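Local coordinates for LP04448p (Drosophila melanogaster, PDB 2QK2), which probably binds tubulin through TOG domains such as this one and tracks growing microtubule plus ends, as expected of an XMAP215-family protein, at residues K79-L84 with K90-Y95; P101-K106 with R119-A124. All blocks are in the same frame, centred on the assembly; numbering follows the deposited sequence.

Contact 1: residues K79-L84 with K90-Y95; sequences KCLALL and KRFSNY
Phe92 reaches across to Leu81 and Leu84 of helix 71-88, an example of how one aromatic ring can join a 3-10 turn to the preceding helix of a HEAT-repeat array. The CB of Phe92 leaves the backbone in the direction of the 79-84 segment, and CG lies anti to the backbone N (chi1 -166°), which carries the ring's CE1-CZ end to the two leucines. CB and CG act as the stalk; contact begins further out. CE1 meets Leu84, whose CD2 lies 4.1 Å from it at the ring edge, near the ring plane, with CG of the same leucine equally close. At the tip, CZ meets CD1 of Leu81 at 4.0 Å, an approach oblique to the ring. Both leucines cross the phenylalanine at roughly a right angle, and their three-residue spacing sets them on one side of the helix. One ring face is covered from within its own segment by Tyr95 CB, 3.7 Å above the plane and offset toward the rim. Val58 and Ile125, from helices 55-67 and 112-126, also touch Phe92. With no hydrogen bond between the segments, their adhesion rests on dispersion and on the exclusion of water from three buried side chains.

Contact 2: residues P101-K106 with R119-A124; sequences PSLLEK and REAIDA
The backbone N of Lys106 is held by two carbonyls, Ser102 O at 3.2 Å and, more weakly, Leu103 O, in the same turn that carries Leu103 and Leu104 against Ala121 and Ile122. The setting is a classic element of the alpha-solenoid built from HEAT repeats: two consecutive helices, 93-105 and 112-126, running roughly antiparallel, their short segments at 151° with axes 10.1 Å apart. Backbones come nearest at Leu103 and Ile122, where the CA atoms are separated by 6.6 Å. Leu103 works with both branches. Its CD1 lies against the base of Ile122, 3.9 Å from that residue's CA and about as near to its N, so the methyl rests on the helix backbone itself; its CD2 turns to Ala121 CB at 4.2 Å. The small alanine and the beta-branched isoleucine thus receive one leucine in common. Beyond this pair, Ile65 of helix 55-67 touches Leu103, and Phe156 of helix 147-161 touches Ile122, tying the hairpin to helices on both its flanks along the chain. Leu104 enters differently, crossing Ile122 at about a right angle. Because CG1 of Ile122 stands anti to the backbone N (chi1 -162°) and CD1 continues the extended line, the isoleucine meets Leu104 with its outermost methyl, in a contact tighter than usual for carbon: Ile122 CD1 lies 3.4 Å from Leu104 CD2.

In the fold
Both contacts are core and apolar, and both draw on the region of helix 93-105: contact 1 through the 3-10 turn that leads into it, against helix 71-88, and contact 2 at its end, against helix 112-126. Contact 2 lies nearer the middle of the chain, its centre about 4 Å from the chain centre, against about 11 Å for contact 1. Their chemistry follows their place: an aromatic ring fills the approach at the turn, whereas aliphatic branches mesh where two helices run side by side. The contacts also meet directly. Ala82 packs on Ala121 and Ala124, and a salt bridge joins Lys79 NZ to Glu120 OE1, pairing partly exposed residues at the margin of the apolar interior.

Contact 1: residues K79-L84 with K90-Y95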
loop_
_atom_site.group_PDB
_atom_site.type_symbol
_atom_site.label_atom_id
_atom_site.label_comp_id
_atom_site.label_asym_id
_atom_site.label_seq_id
_atom_site.Cartn_x
_atom_site.Cartn_y
_atom_site.Cartn_z
ATOM N N LYS A 79 2.021 1.744 -10.911
ATOM C CA LYS A 79 3.338 1.126 -11.016
ATOM C C LYS A 79 4.430 2.183 -10.838
ATOM O O LYS A 79 5.371 1.998 -10.064
ATOM C CB LYS A 79 3.487 0.441 -12.379
ATOM C CG LYS A 79 4.815 -0.273 -12.575
ATOM C CD LYS A 79 4.947 -1.424 -11.598
ATOM C CE LYS A 79 6.229 -2.208 -11.820
ATOM N NZ LYS A 79 6.316 -3.361 -10.871
ATOM N N CYS A 80 4.304 3.295 -11.553
ATOM C CA CYS A 80 5.285 4.374 -11.441
ATOM C C CYS A 80 5.398 4.887 -10.004
ATOM O O CYS A 80 6.494 5.177 -9.530
ATOM C CB CYS A 80 4.909 5.540 -12.362
ATOM S SG CYS A 80 5.248 5.253 -14.115
ATOM N N LEU A 81 4.264 5.001 -9.314
ATOM C CA LEU A 81 4.260 5.486 -7.942
ATOM C C LEU A 81 5.007 4.501 -7.041
ATOM O O LEU A 81 5.757 4.902 -6.144
ATOM C CB LEU A 81 2.822 5.672 -7.447
ATOM C CG LEU A 81 2.648 6.329 -6.072
ATOM C CD1 LEU A 81 3.312 7.704 -6.052
ATOM C CD2 LEU A 81 1.168 6.456 -5.760
ATOM N N ALA A 82 4.807 3.213 -7.296
ATOM C CA ALA A 82 5.473 2.165 -6.529
ATOM C C ALA A 82 6.988 2.248 -6.725
ATOM O O ALA A 82 7.746 2.207 -5.759
ATOM C CB ALA A 82 4.966 0.787 -6.968
ATOM N N LEU A 83 7.426 2.377 -7.974
ATOM C CA LEU A 83 8.854 2.456 -8.262
ATOM C C LEU A 83 9.456 3.727 -7.679
ATOM O O LEU A 83 10.597 3.726 -7.211
ATOM C CB LEU A 83 9.107 2.399 -9.772
ATOM C CG LEU A 83 8.691 1.092 -10.462
ATOM C CD1 LEU A 83 8.802 1.240 -11.972
ATOM C CD2 LEU A 83 9.561 -0.047 -9.971
ATOM N N LEU A 84 8.687 4.810 -7.699
ATOM C CA LEU A 84 9.162 6.070 -7.151
ATOM C C LEU A 84 9.350 5.918 -5.636
ATOM O O LEU A 84 10.375 6.324 -5.078
ATOM C CB LEU A 84 8.157 7.190 -7.449
ATOM C CG LEU A 84 8.469 8.589 -6.902
ATOM C CD1 LEU A 84 9.762 9.121 -7.522
ATOM C CD2 LEU A 84 7.303 9.526 -7.213
ATOM N N LYS A 90 13.025 5.796 2.438
ATOM C CA LYS A 90 12.568 6.708 3.488
ATOM C C LYS A 90 12.434 8.151 3.018
ATOM O O LYS A 90 11.731 8.942 3.644
ATOM C CB LYS A 90 13.512 6.659 4.692
ATOM C CG LYS A 90 13.638 5.281 5.333
ATOM C CD LYS A 90 12.364 4.852 6.036
ATOM C CE LYS A 90 12.517 3.452 6.616
ATOM N NZ LYS A 90 13.695 3.355 7.528
ATOM N N ARG A 91 13.116 8.500 1.928
ATOM C CA ARG A 91 13.033 9.858 1.392
ATOM C C ARG A 91 11.621 10.146 0.873
ATOM O O ARG A 91 11.306 11.280 0.515
ATOM C CB ARG A 91 14.033 10.062 0.244
ATOM C CG ARG A 91 15.456 10.456 0.645
ATOM C CD ARG A 91 16.365 9.259 0.889
ATOM N NE ARG A 91 16.492 8.380 -0.278
ATOM C CZ ARG A 91 16.950 8.753 -1.473
ATOM N NH1 ARG A 91 17.336 10.005 -1.691
ATOM N NH2 ARG A 91 17.022 7.865 -2.458
ATOM N N PHE A 92 10.769 9.123 0.837
ATOM C CA PHE A 92 9.398 9.295 0.348
ATOM C C PHE A 92 8.422 9.633 1.474
ATOM O O PHE A 92 7.286 10.041 1.218
ATOM C CB PHE A 92 8.920 8.013 -0.367
ATOM C CG PHE A 92 7.658 8.203 -1.181
ATOM C CD1 PHE A 92 7.723 8.669 -2.496
ATOM C CD2 PHE A 92 6.404 7.959 -0.618
ATOM C CE1 PHE A 92 6.554 8.893 -3.239
ATOM C CE2 PHE A 92 5.232 8.180 -1.349
ATOM C CZ PHE A 92 5.306 8.649 -2.663
ATOM N N SER A 93 8.876 9.487 2.719
ATOM C CA SER A 93 8.029 9.717 3.890
ATOM C C SER A 93 7.121 10.940 3.863
ATOM O O SER A 93 5.962 10.857 4.271
ATOM C CB SER A 93 8.878 9.745 5.171
ATOM O OG SER A 93 9.727 10.878 5.215
ATOM N N ASN A 94 7.629 12.074 3.392
ATOM C CA ASN A 94 6.811 13.285 3.362
ATOM C C ASN A 94 5.615 13.263 2.414
ATOM O O ASN A 94 4.705 14.072 2.565
ATOM C CB ASN A 94 7.677 14.511 3.052
ATOM C CG ASN A 94 8.408 15.028 4.279
ATOM O OD1 ASN A 94 7.816 15.167 5.353
ATOM N ND2 ASN A 94 9.696 15.322 4.126
ATOM N N TYR A 95 5.613 12.348 1.449
ATOM C CA TYR A 95 4.506 12.252 0.492
ATOM C C TYR A 95 3.524 11.135 0.855
ATOM O O TYR A 95 2.390 11.109 0.369
ATOM C CB TYR A 95 5.045 11.994 -0.919
ATOM C CG TYR A 95 6.183 12.906 -1.324
ATOM C CD1 TYR A 95 7.485 12.418 -1.423
ATOM C CD2 TYR A 95 5.964 14.262 -1.582
ATOM C CE1 TYR A 95 8.546 13.259 -1.768
ATOM C CE2 TYR A 95 7.021 15.116 -1.929
ATOM C CZ TYR A 95 8.307 14.607 -2.020
ATOM O OH TYR A 95 9.357 15.430 -2.369
#

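Contact 2: residues P101-K106 with R119-A124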
loop_
_atom_site.group_PDB
_atom_site.type_symbol
_atom_site.label_atom_id
_atom_site.label_comp_id
_atom_site.label_asym_id
_atom_site.label_seq_id
_atom_site.Cartn_x
_atom_site.Cartn_y
_atom_site.Cartn_z
ATOM N N PRO A 101 -4.629 7.340 1.669
ATOM C CA PRO A 101 -6.090 7.405 1.540
ATOM C C PRO A 101 -6.581 7.253 0.094
ATOM O O PRO A 101 -7.557 6.550 -0.165
ATOM C CB PRO A 101 -6.424 8.785 2.110
ATOM C CG PRO A 101 -5.349 8.993 3.128
ATOM C CD PRO A 101 -4.117 8.504 2.413
ATOM N N SER A 102 -5.902 7.918 -0.839
ATOM C CA SER A 102 -6.274 7.865 -2.254
ATOM C C SER A 102 -6.129 6.463 -2.823
ATOM O O SER A 102 -6.999 5.984 -3.553
ATOM C CB SER A 102 -5.405 8.826 -3.076
ATOM O OG SER A 102 -5.489 10.144 -2.569
ATOM N N LEU A 103 -5.019 5.812 -2.503
ATOM C CA LEU A 103 -4.780 4.460 -2.987
ATOM C C LEU A 103 -5.824 3.479 -2.446
ATOM O O LEU A 103 -6.384 2.682 -3.206
ATOM C CB LEU A 103 -3.371 4.004 -2.601
ATOM C CG LEU A 103 -2.247 4.696 -3.388
ATOM C CD1 LEU A 103 -0.898 4.391 -2.753
ATOM C CD2 LEU A 103 -2.276 4.221 -4.846
ATOM N N LEU A 104 -6.091 3.537 -1.142
ATOM C CA LEU A 104 -7.069 2.639 -0.526
ATOM C C LEU A 104 -8.452 2.770 -1.165
ATOM O O LEU A 104 -9.095 1.767 -1.480
ATOM C CB LEU A 104 -7.169 2.903 0.981
ATOM C CG LEU A 104 -5.938 2.512 1.808
ATOM C CD1 LEU A 104 -6.105 2.978 3.249
ATOM C CD2 LEU A 104 -5.735 1.007 1.742
ATOM N N GLU A 105 -8.908 4.003 -1.355
ATOM C CA GLU A 105 -10.213 4.237 -1.964
ATOM C C GLU A 105 -10.290 3.731 -3.399
ATOM O O GLU A 105 -11.362 3.353 -3.878
ATOM C CB GLU A 105 -10.552 5.724 -1.926
ATOM C CG GLU A 105 -11.178 6.160 -0.614
ATOM C CD GLU A 105 -11.290 7.667 -0.491
ATOM O OE1 GLU A 105 -11.586 8.325 -1.517
ATOM O OE2 GLU A 105 -11.096 8.189 0.634
ATOM N N LYS A 106 -9.153 3.712 -4.085
ATOM C CA LYS A 106 -9.130 3.255 -5.461
ATOM C C LYS A 106 -9.303 1.740 -5.557
ATOM O O LYS A 106 -9.475 1.195 -6.649
ATOM C CB LYS A 106 -7.836 3.705 -6.147
ATOM C CG LYS A 106 -7.830 3.478 -7.651
ATOM C CD LYS A 106 -9.044 4.127 -8.332
ATOM C CE LYS A 106 -9.130 3.704 -9.793
ATOM N NZ LYS A 106 -10.338 4.237 -10.478
ATOM N N ARG A 119 -1.580 -2.406 -5.074
ATOM C CA ARG A 119 -0.951 -3.093 -3.948
ATOM C C ARG A 119 0.540 -2.765 -3.915
ATOM O O ARG A 119 1.087 -2.431 -2.868
ATOM C CB ARG A 119 -1.126 -4.608 -4.064
ATOM C CG ARG A 119 -2.538 -5.107 -3.808
ATOM C CD ARG A 119 -2.596 -6.631 -3.912
ATOM N NE ARG A 119 -3.947 -7.140 -3.695
ATOM C CZ ARG A 119 -4.303 -8.408 -3.882
ATOM N NH1 ARG A 119 -3.403 -9.296 -4.289
ATOM N NH2 ARG A 119 -5.560 -8.786 -3.686
ATOM N N GLU A 120 1.196 -2.867 -5.066
ATOM C CA GLU A 120 2.621 -2.569 -5.139
ATOM C C GLU A 120 2.896 -1.153 -4.659
ATOM O O GLU A 120 3.832 -0.915 -3.895
ATOM C CB GLU A 120 3.135 -2.713 -6.569
ATOM C CG GLU A 120 3.293 -4.134 -7.027
ATOM C CD GLU A 120 3.839 -4.213 -8.439
ATOM O OE1 GLU A 120 4.868 -3.554 -8.714
ATOM O OE2 GLU A 120 3.246 -4.933 -9.270
ATOM N N ALA A 121 2.067 -0.216 -5.105
ATOM C CA ALA A 121 2.237 1.178 -4.731
ATOM C C ALA A 121 2.050 1.410 -3.240
ATOM O O ALA A 121 2.924 1.984 -2.591
ATOM C CB ALA A 121 1.271 2.065 -5.523
ATOM N N ILE A 122 0.925 0.970 -2.685
ATOM C CA ILE A 122 0.708 1.203 -1.267
ATOM C C ILE A 122 1.718 0.452 -0.398
ATOM O O ILE A 122 2.098 0.937 0.671
ATOM C CB ILE A 122 -0.757 0.878 -0.844
ATOM C CG1 ILE A 122 -1.049 1.538 0.507
ATOM C CG2 ILE A 122 -0.983 -0.625 -0.755
ATOM C CD1 ILE A 122 -2.512 1.571 0.860
ATOM N N ASP A 123 2.180 -0.709 -0.860
ATOM C CA ASP A 123 3.164 -1.476 -0.100
ATOM C C ASP A 123 4.520 -0.747 -0.070
ATOM O O ASP A 123 5.162 -0.647 0.982
ATOM C CB ASP A 123 3.344 -2.880 -0.703
ATOM C CG ASP A 123 2.157 -3.815 -0.407
ATOM O OD1 ASP A 123 1.203 -3.401 0.288
ATOM O OD2 ASP A 123 2.185 -4.972 -0.872
ATOM N N ALA A 124 4.951 -0.241 -1.222
ATOM C CA ALA A 124 6.219 0.474 -1.301
ATOM C C ALA A 124 6.140 1.740 -0.453
ATOM O O ALA A 124 7.095 2.110 0.218
ATOM C CB ALA A 124 6.535 0.824 -2.758
#